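Local coordinates for protein importin subunit beta-1 (Saccharomyces cerevisiae, PDB 5OWU) that carries proteins into the nucleus as the importin beta subunit, working with importin alpha, which recognises the classical nuclear localisation signal in cargo, at residues A[36-41]-A[87-92]; A[138-143]-A[181-186]; A[334-339]-A[382-387]; A[649-654]-A[689-694]; A[771-776]-A[811-816]. One frame throughout, in Å; residues are numbered along the deposited sequence.

How the interactions relate
The five contacts illustrate how an all-helical repeat protein is held together: each is local, and none touches another. They follow in series along the chain, each closing before the next opens. Interactions 1 to 4 each join successive HEAT repeats (2 with 3, 4 with 5, 8 with 9, 15 with 16), whereas interaction 5 lies at the two ends of HEAT 18. The centres of interactions 1 and 2 are about 29 Å apart, those of 4 and 5 about 35 Å, and those of 3 and 5 about 68 Å. Interactions 4 and 5 lie in the same C-terminal part of the repeat array. This is consistent with a superhelix built largely from packing between neighbouring repeats.

Interaction 1 (A[36-41]-A[87-92]); sequences NFLQFA and QVSPEA
Leu38 reaches across to the chain between helices 74-87 and 90-104, and each carbon of its side chain meets something of the facing segment. Leu38 CB lies 3.6 Å from the carbonyl oxygen Gln87 O. One step out, Leu38 CG sits 3.8 Å from Ala92 CB. The branches then part: Leu38 CD1 comes 3.7 Å from Ser89 N, beside that serine's hydroxyl, while Leu38 CD2 packs at 3.6 Å on Ala92 CB. CG is turned away from Leu38's own nitrogen (chi1 -169°), which lays the isobutyl group across the opening turn of helix 90-104. That turn is held by Ser89 as N-cap, OG accepting from Ala92 N at 3.1 Å. Beside this, Phe37 sets the CD2 side of its ring against Val88 CG2, 3.6 Å away, and Arg83 makes a cation-pi contact with the same ring. A water that accepts from Leu38 N lies between the two backbones, its bond to Gln87 O being weak. Asn36 caps helix 37-48 in its turn, with OD1 accepting from Gln39 N. Two capped helix starts, joined by leucine and phenylalanine packing, bring HEAT 2 beside HEAT 3, the side-by-side stacking of an alpha-solenoid.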
# COMPACT_ATOMS: atom_id res chain seq x y z
N ASN A 36 -18.87 -11.12 34.17
CA ASN A 36 -18.59 -10.18 35.25
C ASN A 36 -17.31 -9.40 34.89
O ASN A 36 -16.23 -9.63 35.42
CB ASN A 36 -18.43 -10.89 36.60
CG ASN A 36 -18.38 -9.92 37.77
OD1 ASN A 36 -18.25 -8.72 37.59
ND2 ASN A 36 -18.48 -10.46 38.98
N PHE A 37 -17.46 -8.44 33.98
CA PHE A 37 -16.29 -7.70 33.52
C PHE A 37 -15.61 -6.97 34.67
O PHE A 37 -14.38 -6.90 34.72
CB PHE A 37 -16.67 -6.72 32.42
CG PHE A 37 -15.48 -6.04 31.80
CD1 PHE A 37 -14.63 -6.75 30.97
CD2 PHE A 37 -15.20 -4.71 32.06
CE1 PHE A 37 -13.52 -6.15 30.41
CE2 PHE A 37 -14.09 -4.10 31.49
CZ PHE A 37 -13.26 -4.82 30.67
N LEU A 38 -16.39 -6.40 35.59
CA LEU A 38 -15.79 -5.72 36.74
C LEU A 38 -14.80 -6.64 37.45
O LEU A 38 -13.65 -6.26 37.69
CB LEU A 38 -16.89 -5.25 37.70
CG LEU A 38 -16.52 -4.30 38.85
CD1 LEU A 38 -17.80 -3.82 39.52
CD2 LEU A 38 -15.62 -4.93 39.90
N GLN A 39 -15.24 -7.85 37.79
CA GLN A 39 -14.35 -8.77 38.50
C GLN A 39 -13.19 -9.21 37.62
O GLN A 39 -12.05 -9.29 38.08
CB GLN A 39 -15.14 -9.99 39.00
CG GLN A 39 -14.30 -10.95 39.83
CD GLN A 39 -15.07 -12.18 40.30
OE1 GLN A 39 -15.94 -12.70 39.59
NE2 GLN A 39 -14.75 -12.66 41.50
N PHE A 40 -13.46 -9.53 36.35
CA PHE A 40 -12.40 -9.92 35.42
C PHE A 40 -11.29 -8.86 35.38
O PHE A 40 -10.09 -9.18 35.47
CB PHE A 40 -13.01 -10.13 34.04
CG PHE A 40 -12.02 -10.30 32.94
CD1 PHE A 40 -11.54 -11.56 32.61
CD2 PHE A 40 -11.57 -9.21 32.22
CE1 PHE A 40 -10.62 -11.72 31.59
CE2 PHE A 40 -10.65 -9.36 31.20
CZ PHE A 40 -10.18 -10.62 30.88
N ALA A 41 -11.67 -7.59 35.27
CA ALA A 41 -10.68 -6.52 35.19
C ALA A 41 -9.95 -6.34 36.51
O ALA A 41 -8.71 -6.20 36.54
CB ALA A 41 -11.36 -5.22 34.77
N GLN A 87 -19.63 -0.29 33.36
CA GLN A 87 -19.67 -1.59 34.02
C GLN A 87 -18.57 -1.82 35.05
O GLN A 87 -18.70 -2.73 35.87
CB GLN A 87 -19.60 -2.71 32.97
CG GLN A 87 -20.71 -2.62 31.92
CD GLN A 87 -22.09 -2.57 32.56
OE1 GLN A 87 -22.48 -3.47 33.30
NE2 GLN A 87 -22.83 -1.50 32.28
N VAL A 88 -17.50 -1.04 35.03
CA VAL A 88 -16.48 -1.11 36.08
C VAL A 88 -16.79 0.01 37.06
O VAL A 88 -16.82 1.19 36.69
CB VAL A 88 -15.06 -1.00 35.50
CG1 VAL A 88 -14.00 -1.08 36.60
CG2 VAL A 88 -14.83 -2.09 34.46
N SER A 89 -17.07 -0.36 38.31
CA SER A 89 -17.45 0.61 39.32
C SER A 89 -16.31 1.60 39.58
O SER A 89 -15.14 1.29 39.35
CB SER A 89 -17.78 -0.11 40.62
OG SER A 89 -16.60 -0.64 41.19
N PRO A 90 -16.64 2.79 40.09
CA PRO A 90 -15.57 3.76 40.43
C PRO A 90 -14.50 3.20 41.35
O PRO A 90 -13.30 3.45 41.12
CB PRO A 90 -16.36 4.90 41.09
CG PRO A 90 -17.74 4.80 40.50
CD PRO A 90 -17.99 3.34 40.30
N GLU A 91 -14.87 2.44 42.38
CA GLU A 91 -13.86 1.86 43.26
C GLU A 91 -13.03 0.81 42.54
O GLU A 91 -11.80 0.72 42.75
CB GLU A 91 -14.52 1.27 44.51
CG GLU A 91 -14.81 2.30 45.59
CD GLU A 91 -15.13 1.68 46.94
OE1 GLU A 91 -15.76 0.60 46.97
OE2 GLU A 91 -14.74 2.27 47.97
N ALA A 92 -13.66 -0.00 41.69
CA ALA A 92 -12.90 -0.96 40.89
C ALA A 92 -11.92 -0.24 39.96
O ALA A 92 -10.76 -0.63 39.86
CB ALA A 92 -13.86 -1.83 40.07
O HOH W 1 -19.40 -5.90 35.30

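Interaction 2 (A[138-143]-A[181-186]); sequences IMVDNT and LIAIVQ
Gln186 and Thr143 carry the polar half of this contact. The amide nitrogen Gln186 NE2 gives two hydrogen bonds to the last turn of helix 133-142 and the residue just after it: one to Val140 O at 2.9 Å, the other to Thr143 OG1 at 2.8 Å. The first lies in the amide plane and arrives on a lone pair of the carbonyl; the second is less straight (134°), and its acceptor is tilted from that plane. Thr143 OG1 in turn donates to Ala183 O at 2.8 Å, also on a lone pair. The hydroxyl thus accepts from one residue of helix 177-188 and donates to another, which fixes its rotation. It is set between the backbone N and the carbonyl carbon of Thr143 (chi1 67°), the orientation that brings it up against that helix. Gln186 runs fully extended beyond CG and crosses Thr143 at about a right angle, placing NE2 within range of both acceptors.

The apolar half lies alongside. Val140 CG1 packs 3.7 Å from Ile182 CG2, and the methyl Ala183 CB fits against the backbone of Met139, 3.9 Å from Met139 O. So small a side chain is consistent with the close approach of the two short helix segments, whose axes come to 8.2 Å and run nearly parallel at 18°.

Helix 149-165 lies against both, Leu156 touching Thr143 and Leu159 touching Ala183. Met139 leans on Leu104 of helix 90-104, while Leu181, Ile182 and Val185 also pack on aromatic side chains of another protein's chain, and helices 195-208 and 219-233 continue the stack beyond helix 177-188.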
# COMPACT_ATOMS: atom_id res chain seq x y z
N ILE A 138 1.42 12.46 37.44
CA ILE A 138 2.34 11.37 37.74
C ILE A 138 3.38 11.22 36.63
O ILE A 138 4.56 10.98 36.90
CB ILE A 138 1.58 10.05 37.98
CG1 ILE A 138 0.78 10.12 39.29
CG2 ILE A 138 2.55 8.87 38.04
CD1 ILE A 138 -0.13 8.91 39.57
N MET A 139 2.96 11.35 35.37
CA MET A 139 3.89 11.19 34.26
C MET A 139 4.92 12.31 34.25
O MET A 139 6.11 12.05 34.09
CB MET A 139 3.13 11.15 32.93
CG MET A 139 2.21 9.93 32.72
SD MET A 139 3.03 8.33 32.57
CE MET A 139 2.89 7.73 34.25
N VAL A 140 4.48 13.56 34.45
CA VAL A 140 5.42 14.68 34.47
C VAL A 140 6.41 14.50 35.61
O VAL A 140 7.62 14.68 35.43
CB VAL A 140 4.66 16.01 34.58
CG1 VAL A 140 5.63 17.18 34.87
CG2 VAL A 140 3.89 16.27 33.31
N ASP A 141 5.92 14.13 36.80
CA ASP A 141 6.84 13.91 37.91
C ASP A 141 7.77 12.73 37.65
O ASP A 141 8.94 12.76 38.05
CB ASP A 141 6.07 13.70 39.22
CG ASP A 141 5.35 14.96 39.67
OD1 ASP A 141 5.74 16.07 39.25
OD2 ASP A 141 4.40 14.83 40.47
N ASN A 142 7.29 11.70 36.94
CA ASN A 142 8.05 10.46 36.75
C ASN A 142 9.21 10.61 35.78
O ASN A 142 10.15 9.81 35.83
CB ASN A 142 7.12 9.36 36.23
CG ASN A 142 6.41 8.63 37.34
OD1 ASN A 142 6.42 9.07 38.48
ND2 ASN A 142 5.79 7.49 37.01
N THR A 143 9.17 11.58 34.86
CA THR A 143 10.31 11.83 34.00
C THR A 143 11.14 13.01 34.48
O THR A 143 12.02 13.48 33.75
CB THR A 143 9.85 12.04 32.55
OG1 THR A 143 9.09 13.25 32.44
CG2 THR A 143 8.99 10.87 32.09
N LEU A 181 3.73 16.67 26.41
CA LEU A 181 5.00 17.21 25.92
C LEU A 181 5.96 17.44 27.07
O LEU A 181 7.14 17.07 26.98
CB LEU A 181 4.77 18.48 25.12
CG LEU A 181 4.33 18.24 23.67
CD1 LEU A 181 3.96 19.55 23.01
CD2 LEU A 181 5.42 17.52 22.86
N ILE A 182 5.46 17.96 28.19
CA ILE A 182 6.36 18.19 29.31
C ILE A 182 7.00 16.88 29.72
O ILE A 182 8.22 16.78 29.86
CB ILE A 182 5.64 18.86 30.49
CG1 ILE A 182 5.18 20.26 30.11
CG2 ILE A 182 6.55 18.94 31.69
CD1 ILE A 182 4.14 20.84 31.04
N ALA A 183 6.18 15.84 29.85
CA ALA A 183 6.73 14.57 30.30
C ALA A 183 7.71 14.03 29.27
O ALA A 183 8.78 13.51 29.62
CB ALA A 183 5.60 13.58 30.57
N ILE A 184 7.40 14.19 27.98
CA ILE A 184 8.24 13.57 26.96
C ILE A 184 9.54 14.34 26.81
O ILE A 184 10.64 13.76 26.86
CB ILE A 184 7.48 13.46 25.63
CG1 ILE A 184 6.42 12.36 25.73
CG2 ILE A 184 8.45 13.17 24.47
CD1 ILE A 184 5.56 12.21 24.50
N VAL A 185 9.45 15.66 26.63
CA VAL A 185 10.64 16.46 26.36
C VAL A 185 11.58 16.43 27.55
O VAL A 185 12.81 16.49 27.38
CB VAL A 185 10.24 17.89 25.97
CG1 VAL A 185 11.46 18.78 25.76
CG2 VAL A 185 9.39 17.86 24.70
N GLN A 186 11.05 16.28 28.76
CA GLN A 186 11.90 16.12 29.93
C GLN A 186 12.86 14.95 29.76
O GLN A 186 14.03 15.04 30.13
CB GLN A 186 11.05 15.94 31.19
CG GLN A 186 10.58 17.25 31.80
CD GLN A 186 9.71 17.10 33.05
OE1 GLN A 186 9.28 18.10 33.62
NE2 GLN A 186 9.46 15.86 33.47

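Interaction 3 (A[334-339]-A[382-387]); sequences TRQNED and NWRNRE
Arg384 and Gln336 slide past each other in opposite directions, amide and guanidinium planes 50° apart. The arginine, extended from CG to NE, ends on the loop carbonyl Gln336 O, which it takes with two nitrogens: NH1 at 2.7 Å and NH2 at 3.0 Å. The oxygen lies in the guanidinium plane, yet both donors come from the same face of the carbonyl, above its plane. Running the other way, Gln336 NE2 spends its two hydrogens in the amide plane, on Glu387 OE1 at 2.7 Å and on Arg384 O at 3.0 Å. Glu387 OE1 is met on its anti side and out of the carboxylate plane, and OE2 of the same carboxylate bonds Thr430. A bend at chi2 (92°) turns the glutamine amide onto the first turn of helix 383-395, where Asn382 is N-cap. The exchange joins HEAT 8, through the loop after helix 317-332, to the start of HEAT 9. Were a leucine to replace Arg384, Gln336 O would probably be left without either guanidinium donor and the loop set freer to move. One face of the Trp383 indole is covered by the arginine chain, Arg384 CG standing 3.5 Å above the ring plane, over its centre; Gln426 of helix 425-442 also touches this indole. At the ring's edge come Asn337 O and the carboxylate of Glu338, turned 86° to the indole. Glu338 is poorly ordered, and its salt bridge to Arg384 is long, with Glu338 OE2 3.8 Å from Arg384 NE.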
# COMPACT_ATOMS: atom_id res chain seq x y z
N THR A 334 28.48 5.71 -4.45
CA THR A 334 29.63 4.83 -4.58
C THR A 334 29.86 3.97 -3.33
O THR A 334 30.94 3.40 -3.18
CB THR A 334 30.90 5.63 -4.88
OG1 THR A 334 31.15 6.56 -3.82
CG2 THR A 334 30.76 6.36 -6.20
N ARG A 335 28.86 3.86 -2.46
CA ARG A 335 28.95 3.02 -1.28
C ARG A 335 28.11 1.75 -1.44
O ARG A 335 27.44 1.31 -0.51
CB ARG A 335 28.54 3.79 -0.03
CG ARG A 335 29.38 5.03 0.23
CD ARG A 335 29.01 5.68 1.55
NE ARG A 335 29.64 6.99 1.73
CZ ARG A 335 29.58 7.69 2.86
NH1 ARG A 335 28.91 7.23 3.91
NH2 ARG A 335 30.18 8.87 2.93
N GLN A 336 28.14 1.15 -2.63
CA GLN A 336 27.48 -0.13 -2.83
C GLN A 336 28.21 -1.23 -2.04
O GLN A 336 29.25 -1.01 -1.43
CB GLN A 336 27.44 -0.50 -4.31
CG GLN A 336 27.14 0.65 -5.27
CD GLN A 336 28.40 1.33 -5.79
OE1 GLN A 336 29.37 1.50 -5.05
NE2 GLN A 336 28.38 1.73 -7.06
N ASN A 337 27.65 -2.44 -2.08
CA ASN A 337 28.24 -3.60 -1.43
C ASN A 337 29.15 -4.35 -2.40
O ASN A 337 28.77 -4.58 -3.55
CB ASN A 337 27.14 -4.52 -0.91
CG ASN A 337 26.01 -3.76 -0.25
OD1 ASN A 337 26.24 -2.77 0.45
ND2 ASN A 337 24.78 -4.20 -0.48
N GLU A 338 30.35 -4.72 -1.93
CA GLU A 338 31.29 -5.49 -2.75
C GLU A 338 30.87 -6.97 -2.79
O GLU A 338 31.58 -7.86 -2.32
CB GLU A 338 32.72 -5.35 -2.22
CG GLU A 338 33.41 -4.05 -2.63
CD GLU A 338 34.49 -4.21 -3.71
OE1 GLU A 338 34.51 -5.25 -4.41
OE2 GLU A 338 35.31 -3.28 -3.85
N ASP A 339 29.70 -7.19 -3.37
CA ASP A 339 29.12 -8.53 -3.55
C ASP A 339 29.60 -9.56 -2.52
O ASP A 339 28.81 -10.33 -1.97
CB ASP A 339 29.41 -9.04 -4.97
CG ASP A 339 30.90 -9.11 -5.28
OD1 ASP A 339 31.71 -9.30 -4.34
OD2 ASP A 339 31.26 -9.00 -6.47
N ASN A 382 37.29 2.50 -11.47
CA ASN A 382 36.65 1.78 -10.38
C ASN A 382 35.21 1.43 -10.76
O ASN A 382 34.45 2.32 -11.17
CB ASN A 382 36.67 2.62 -9.10
CG ASN A 382 36.33 1.82 -7.85
OD1 ASN A 382 35.61 0.82 -7.90
ND2 ASN A 382 36.86 2.26 -6.72
N TRP A 383 34.85 0.16 -10.63
CA TRP A 383 33.50 -0.26 -11.00
C TRP A 383 32.45 0.50 -10.20
O TRP A 383 31.35 0.76 -10.71
CB TRP A 383 33.32 -1.77 -10.80
CG TRP A 383 33.25 -2.23 -9.37
CD1 TRP A 383 34.28 -2.72 -8.62
CD2 TRP A 383 32.09 -2.26 -8.52
NE1 TRP A 383 33.84 -3.06 -7.36
CE2 TRP A 383 32.50 -2.78 -7.27
CE3 TRP A 383 30.76 -1.89 -8.70
CZ2 TRP A 383 31.62 -2.94 -6.21
CZ3 TRP A 383 29.88 -2.06 -7.64
CH2 TRP A 383 30.31 -2.57 -6.41
N ARG A 384 32.76 0.88 -8.96
CA ARG A 384 31.79 1.60 -8.14
C ARG A 384 31.41 2.93 -8.78
O ARG A 384 30.26 3.36 -8.70
CB ARG A 384 32.35 1.83 -6.74
CG ARG A 384 32.54 0.56 -5.92
CD ARG A 384 33.21 0.91 -4.61
NE ARG A 384 33.15 -0.16 -3.62
CZ ARG A 384 32.08 -0.42 -2.86
NH1 ARG A 384 30.97 0.29 -3.00
NH2 ARG A 384 32.13 -1.40 -1.98
N ASN A 385 32.37 3.59 -9.43
CA ASN A 385 32.11 4.89 -10.04
C ASN A 385 31.32 4.76 -11.33
O ASN A 385 30.43 5.57 -11.60
CB ASN A 385 33.43 5.62 -10.26
CG ASN A 385 34.10 6.01 -8.95
OD1 ASN A 385 34.73 5.19 -8.30
ND2 ASN A 385 33.94 7.26 -8.56
N ARG A 386 31.61 3.74 -12.15
CA ARG A 386 30.82 3.53 -13.36
C ARG A 386 29.38 3.14 -13.01
O ARG A 386 28.42 3.67 -13.60
CB ARG A 386 31.48 2.47 -14.23
CG ARG A 386 32.95 2.74 -14.55
CD ARG A 386 33.47 1.89 -15.71
NE ARG A 386 33.47 0.46 -15.41
CZ ARG A 386 34.39 -0.15 -14.68
NH1 ARG A 386 35.39 0.55 -14.14
NH2 ARG A 386 34.31 -1.45 -14.46
N GLU A 387 29.22 2.22 -12.05
CA GLU A 387 27.87 1.84 -11.62
C GLU A 387 27.13 3.06 -11.09
O GLU A 387 25.96 3.29 -11.43
CB GLU A 387 27.95 0.74 -10.57
CG GLU A 387 26.61 0.05 -10.28
CD GLU A 387 25.70 0.84 -9.35
OE1 GLU A 387 26.21 1.73 -8.63
OE2 GLU A 387 24.48 0.56 -9.32

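Interaction 4 (A[649-654]-A[689-694]); sequences NQVDSP and ISNPNA
Asn691 OD1 accepts from Asn693 N at 2.9 Å, the hydrogen bond of an Asx turn, and both asparagines present atoms to Val651 of the facing loop. The backbone nitrogen of Asn693 approaches from above the plane of the side-chain carbonyl, 40° out of it. Asn691 also opens a type I beta turn, its own carbonyl O taking Ala694 N at 3.1 Å, so the strip from Asn691 to Ala694 is folded by two bonds from one residue. With CG opposite the backbone nitrogen (chi1 -169°), the amide swings over so that Asn691 ND2 stands 3.7 Å from Val651 CG2. With an alanine here in place of the asparagine, Asn693 N is likely to lose this acceptor and a gap to open beside the valine methyl. The turn belongs to the loop between helices 675-689 and 698-713 of HEAT 16, and Val651 to the corresponding loop of HEAT 15, so loops of consecutive repeats meet here. The valine packs against the turn: Val651 CG2 lies 3.5 Å from Asn693 O, and Val651 CB stands 3.9 Å from Ala694 CB. Leu698 of helix 698-713 packs on the same side chain. No hydrogen bond spans these two segments, but one residue further on the backbones of Val651 and Arg695 are bonded, and Arg695 NE holds Asp652 O. On its far side the HEAT 15 loop leads into helix 655-669, where Ser653 OG bonds weakly to Val655 N.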
# COMPACT_ATOMS: atom_id res chain seq x y z
N ASN A 649 -16.50 -22.75 -2.71
CA ASN A 649 -16.77 -22.86 -1.28
C ASN A 649 -15.53 -22.70 -0.42
O ASN A 649 -15.65 -22.49 0.79
CB ASN A 649 -17.44 -24.20 -0.98
CG ASN A 649 -18.89 -24.22 -1.40
OD1 ASN A 649 -19.59 -23.21 -1.31
ND2 ASN A 649 -19.36 -25.37 -1.87
N GLN A 650 -14.33 -22.79 -1.00
CA GLN A 650 -13.09 -22.52 -0.27
C GLN A 650 -12.93 -21.01 -0.10
O GLN A 650 -12.05 -20.37 -0.68
CB GLN A 650 -11.88 -23.12 -0.98
CG GLN A 650 -11.76 -24.62 -0.85
CD GLN A 650 -10.57 -25.17 -1.62
OE1 GLN A 650 -10.66 -26.23 -2.26
NE2 GLN A 650 -9.45 -24.46 -1.58
N VAL A 651 -13.82 -20.44 0.71
CA VAL A 651 -13.88 -18.99 0.86
C VAL A 651 -12.63 -18.41 1.51
O VAL A 651 -12.35 -17.22 1.35
CB VAL A 651 -15.13 -18.57 1.65
CG1 VAL A 651 -16.38 -18.87 0.86
CG2 VAL A 651 -15.16 -19.27 3.02
N ASP A 652 -11.88 -19.21 2.28
CA ASP A 652 -10.64 -18.72 2.87
C ASP A 652 -9.53 -18.60 1.83
O ASP A 652 -8.68 -17.71 1.91
CB ASP A 652 -10.19 -19.63 4.00
CG ASP A 652 -9.89 -21.04 3.52
OD1 ASP A 652 -10.47 -21.47 2.51
OD2 ASP A 652 -9.06 -21.72 4.16
N SER A 653 -9.52 -19.50 0.85
CA SER A 653 -8.47 -19.56 -0.16
C SER A 653 -8.73 -18.54 -1.27
O SER A 653 -9.88 -18.21 -1.56
CB SER A 653 -8.39 -20.96 -0.74
OG SER A 653 -7.36 -21.08 -1.70
N PRO A 654 -7.68 -18.03 -1.92
CA PRO A 654 -7.90 -17.13 -3.06
C PRO A 654 -8.51 -17.82 -4.27
O PRO A 654 -8.93 -17.13 -5.21
CB PRO A 654 -6.49 -16.61 -3.37
CG PRO A 654 -5.58 -17.67 -2.87
CD PRO A 654 -6.25 -18.23 -1.64
N ILE A 689 -21.13 -15.38 0.23
CA ILE A 689 -21.00 -14.07 0.84
C ILE A 689 -21.62 -14.02 2.23
O ILE A 689 -21.38 -13.06 2.97
CB ILE A 689 -21.60 -12.99 -0.09
CG1 ILE A 689 -21.06 -11.61 0.28
CG2 ILE A 689 -23.14 -13.02 -0.06
CD1 ILE A 689 -21.39 -10.52 -0.73
N SER A 690 -22.39 -15.04 2.60
CA SER A 690 -22.95 -15.13 3.94
C SER A 690 -22.09 -15.95 4.89
O SER A 690 -22.46 -16.13 6.05
CB SER A 690 -24.36 -15.74 3.89
OG SER A 690 -24.31 -17.15 4.08
N ASN A 691 -20.95 -16.47 4.42
CA ASN A 691 -20.09 -17.31 5.24
C ASN A 691 -19.15 -16.44 6.07
O ASN A 691 -18.39 -15.66 5.49
CB ASN A 691 -19.29 -18.25 4.36
CG ASN A 691 -18.58 -19.33 5.15
OD1 ASN A 691 -18.26 -19.15 6.32
ND2 ASN A 691 -18.34 -20.46 4.50
N PRO A 692 -19.17 -16.53 7.40
CA PRO A 692 -18.24 -15.71 8.20
C PRO A 692 -16.78 -16.05 7.98
O PRO A 692 -15.92 -15.17 8.14
CB PRO A 692 -18.68 -15.97 9.64
CG PRO A 692 -20.10 -16.40 9.53
CD PRO A 692 -20.19 -17.17 8.25
N ASN A 693 -16.46 -17.29 7.63
CA ASN A 693 -15.07 -17.64 7.34
C ASN A 693 -14.59 -17.10 6.00
O ASN A 693 -13.49 -17.48 5.57
CB ASN A 693 -14.89 -19.16 7.36
CG ASN A 693 -14.94 -19.73 8.77
OD1 ASN A 693 -14.92 -19.00 9.75
ND2 ASN A 693 -14.99 -21.06 8.86
N ALA A 694 -15.34 -16.23 5.32
CA ALA A 694 -14.94 -15.73 4.02
C ALA A 694 -13.88 -14.65 4.16
O ALA A 694 -14.04 -13.72 4.95
CB ALA A 694 -16.14 -15.18 3.26

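Interaction 5 (A[771-776]-A[811-816]); sequences ALFPYV and AMFPDG
The ring of Phe813 is the bump of this contact, and the hollow it enters is walled by Leu772, Phe773 and Val776. Its foremost atom, CZ, presses against the backbone of segment 771-776, 3.7 Å from Phe773 CA. On one flank Phe813 CE2 lies 3.7 Å from Phe773 CD1. The two rings meet obliquely, their centroids 5.9 Å apart and their planes at 49°. On the other flank Phe813 CE1 touches Val776 CG2 at 3.9 Å, while Leu772 CD2 stands at the ring edge, near its plane. The same leucine methyl, Leu772 CD2, also faces Met812, whose CE is 3.7 Å away. A bend at chi3 (58°) curls the methionine's end round, so that SD and CE both border Leu772 CD2, and the two side chains cross at about a right angle. No hydrogen bond joins the segments; shape carries the contact. Ile818 touches both phenylalanines, and Val762 of helix 741-764 packs on both Leu772 and Met812. The contact brings segment 771-776 to the end of helix 796-812, closing the two ends of HEAT 18 over an apolar core of the kind found in helical repeats.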
# COMPACT_ATOMS: atom_id res chain seq x y z
N ALA A 771 -39.22 -2.45 -12.07
CA ALA A 771 -38.44 -3.25 -11.15
C ALA A 771 -37.34 -2.42 -10.49
O ALA A 771 -37.00 -2.65 -9.33
CB ALA A 771 -37.84 -4.45 -11.87
N LEU A 772 -36.77 -1.46 -11.23
CA LEU A 772 -35.67 -0.67 -10.69
C LEU A 772 -36.15 0.50 -9.84
O LEU A 772 -35.43 0.96 -8.95
CB LEU A 772 -34.79 -0.14 -11.84
CG LEU A 772 -33.52 0.60 -11.43
CD1 LEU A 772 -32.47 -0.37 -10.93
CD2 LEU A 772 -32.97 1.44 -12.58
N PHE A 773 -37.38 0.96 -10.08
CA PHE A 773 -37.86 2.23 -9.52
C PHE A 773 -37.59 2.40 -8.03
O PHE A 773 -37.08 3.46 -7.64
CB PHE A 773 -39.35 2.38 -9.82
CG PHE A 773 -39.96 3.63 -9.27
CD1 PHE A 773 -39.58 4.88 -9.74
CD2 PHE A 773 -40.93 3.57 -8.27
CE1 PHE A 773 -40.13 6.03 -9.23
CE2 PHE A 773 -41.49 4.73 -7.76
CZ PHE A 773 -41.09 5.96 -8.24
N PRO A 774 -37.90 1.43 -7.16
CA PRO A 774 -37.74 1.68 -5.71
C PRO A 774 -36.30 1.73 -5.23
O PRO A 774 -36.08 1.92 -4.03
CB PRO A 774 -38.49 0.50 -5.08
CG PRO A 774 -38.47 -0.57 -6.11
CD PRO A 774 -38.57 0.14 -7.42
N TYR A 775 -35.31 1.58 -6.12
CA TYR A 775 -33.91 1.59 -5.73
C TYR A 775 -33.15 2.79 -6.29
O TYR A 775 -31.95 2.92 -6.02
CB TYR A 775 -33.23 0.29 -6.21
CG TYR A 775 -33.97 -0.94 -5.76
CD1 TYR A 775 -33.97 -1.31 -4.42
CD2 TYR A 775 -34.69 -1.71 -6.66
CE1 TYR A 775 -34.65 -2.42 -4.00
CE2 TYR A 775 -35.38 -2.83 -6.24
CZ TYR A 775 -35.35 -3.18 -4.91
OH TYR A 775 -36.03 -4.29 -4.48
N VAL A 776 -33.82 3.66 -7.04
CA VAL A 776 -33.12 4.77 -7.69
C VAL A 776 -32.44 5.66 -6.66
O VAL A 776 -31.26 6.01 -6.80
CB VAL A 776 -34.10 5.57 -8.57
CG1 VAL A 776 -33.46 6.84 -9.10
CG2 VAL A 776 -34.57 4.72 -9.73
N ALA A 811 -32.63 7.95 -18.61
CA ALA A 811 -33.30 7.55 -19.85
C ALA A 811 -34.37 6.51 -19.59
O ALA A 811 -35.32 6.39 -20.37
CB ALA A 811 -32.27 7.00 -20.84
N MET A 812 -34.24 5.72 -18.53
CA MET A 812 -35.21 4.67 -18.26
C MET A 812 -36.54 5.22 -17.77
O MET A 812 -37.57 4.54 -17.88
CB MET A 812 -34.66 3.69 -17.24
CG MET A 812 -33.59 2.77 -17.79
SD MET A 812 -32.92 1.71 -16.52
CE MET A 812 -34.40 0.86 -15.98
N PHE A 813 -36.56 6.42 -17.18
CA PHE A 813 -37.79 6.97 -16.63
C PHE A 813 -38.13 8.29 -17.30
O PHE A 813 -37.78 9.37 -16.79
CB PHE A 813 -37.67 7.17 -15.11
CG PHE A 813 -37.45 5.89 -14.34
CD1 PHE A 813 -36.17 5.41 -14.12
CD2 PHE A 813 -38.52 5.18 -13.81
CE1 PHE A 813 -35.95 4.25 -13.40
CE2 PHE A 813 -38.31 4.02 -13.08
CZ PHE A 813 -37.03 3.55 -12.88
N PRO A 814 -38.83 8.28 -18.45
CA PRO A 814 -39.28 9.55 -19.04
C PRO A 814 -40.56 10.10 -18.41
O PRO A 814 -40.99 11.18 -18.80
CB PRO A 814 -39.51 9.17 -20.51
CG PRO A 814 -39.95 7.75 -20.44
CD PRO A 814 -39.18 7.12 -19.29
N ASP A 815 -41.16 9.39 -17.45
CA ASP A 815 -42.38 9.86 -16.82
C ASP A 815 -42.15 10.98 -15.82
O ASP A 815 -43.12 11.52 -15.29
CB ASP A 815 -43.08 8.69 -16.10
CG ASP A 815 -42.17 7.98 -15.11
OD1 ASP A 815 -40.94 8.00 -15.30
OD2 ASP A 815 -42.70 7.40 -14.14
N GLY A 816 -40.90 11.34 -15.54
CA GLY A 816 -40.64 12.36 -14.53
C GLY A 816 -40.71 11.86 -13.11
O GLY A 816 -40.62 12.67 -12.18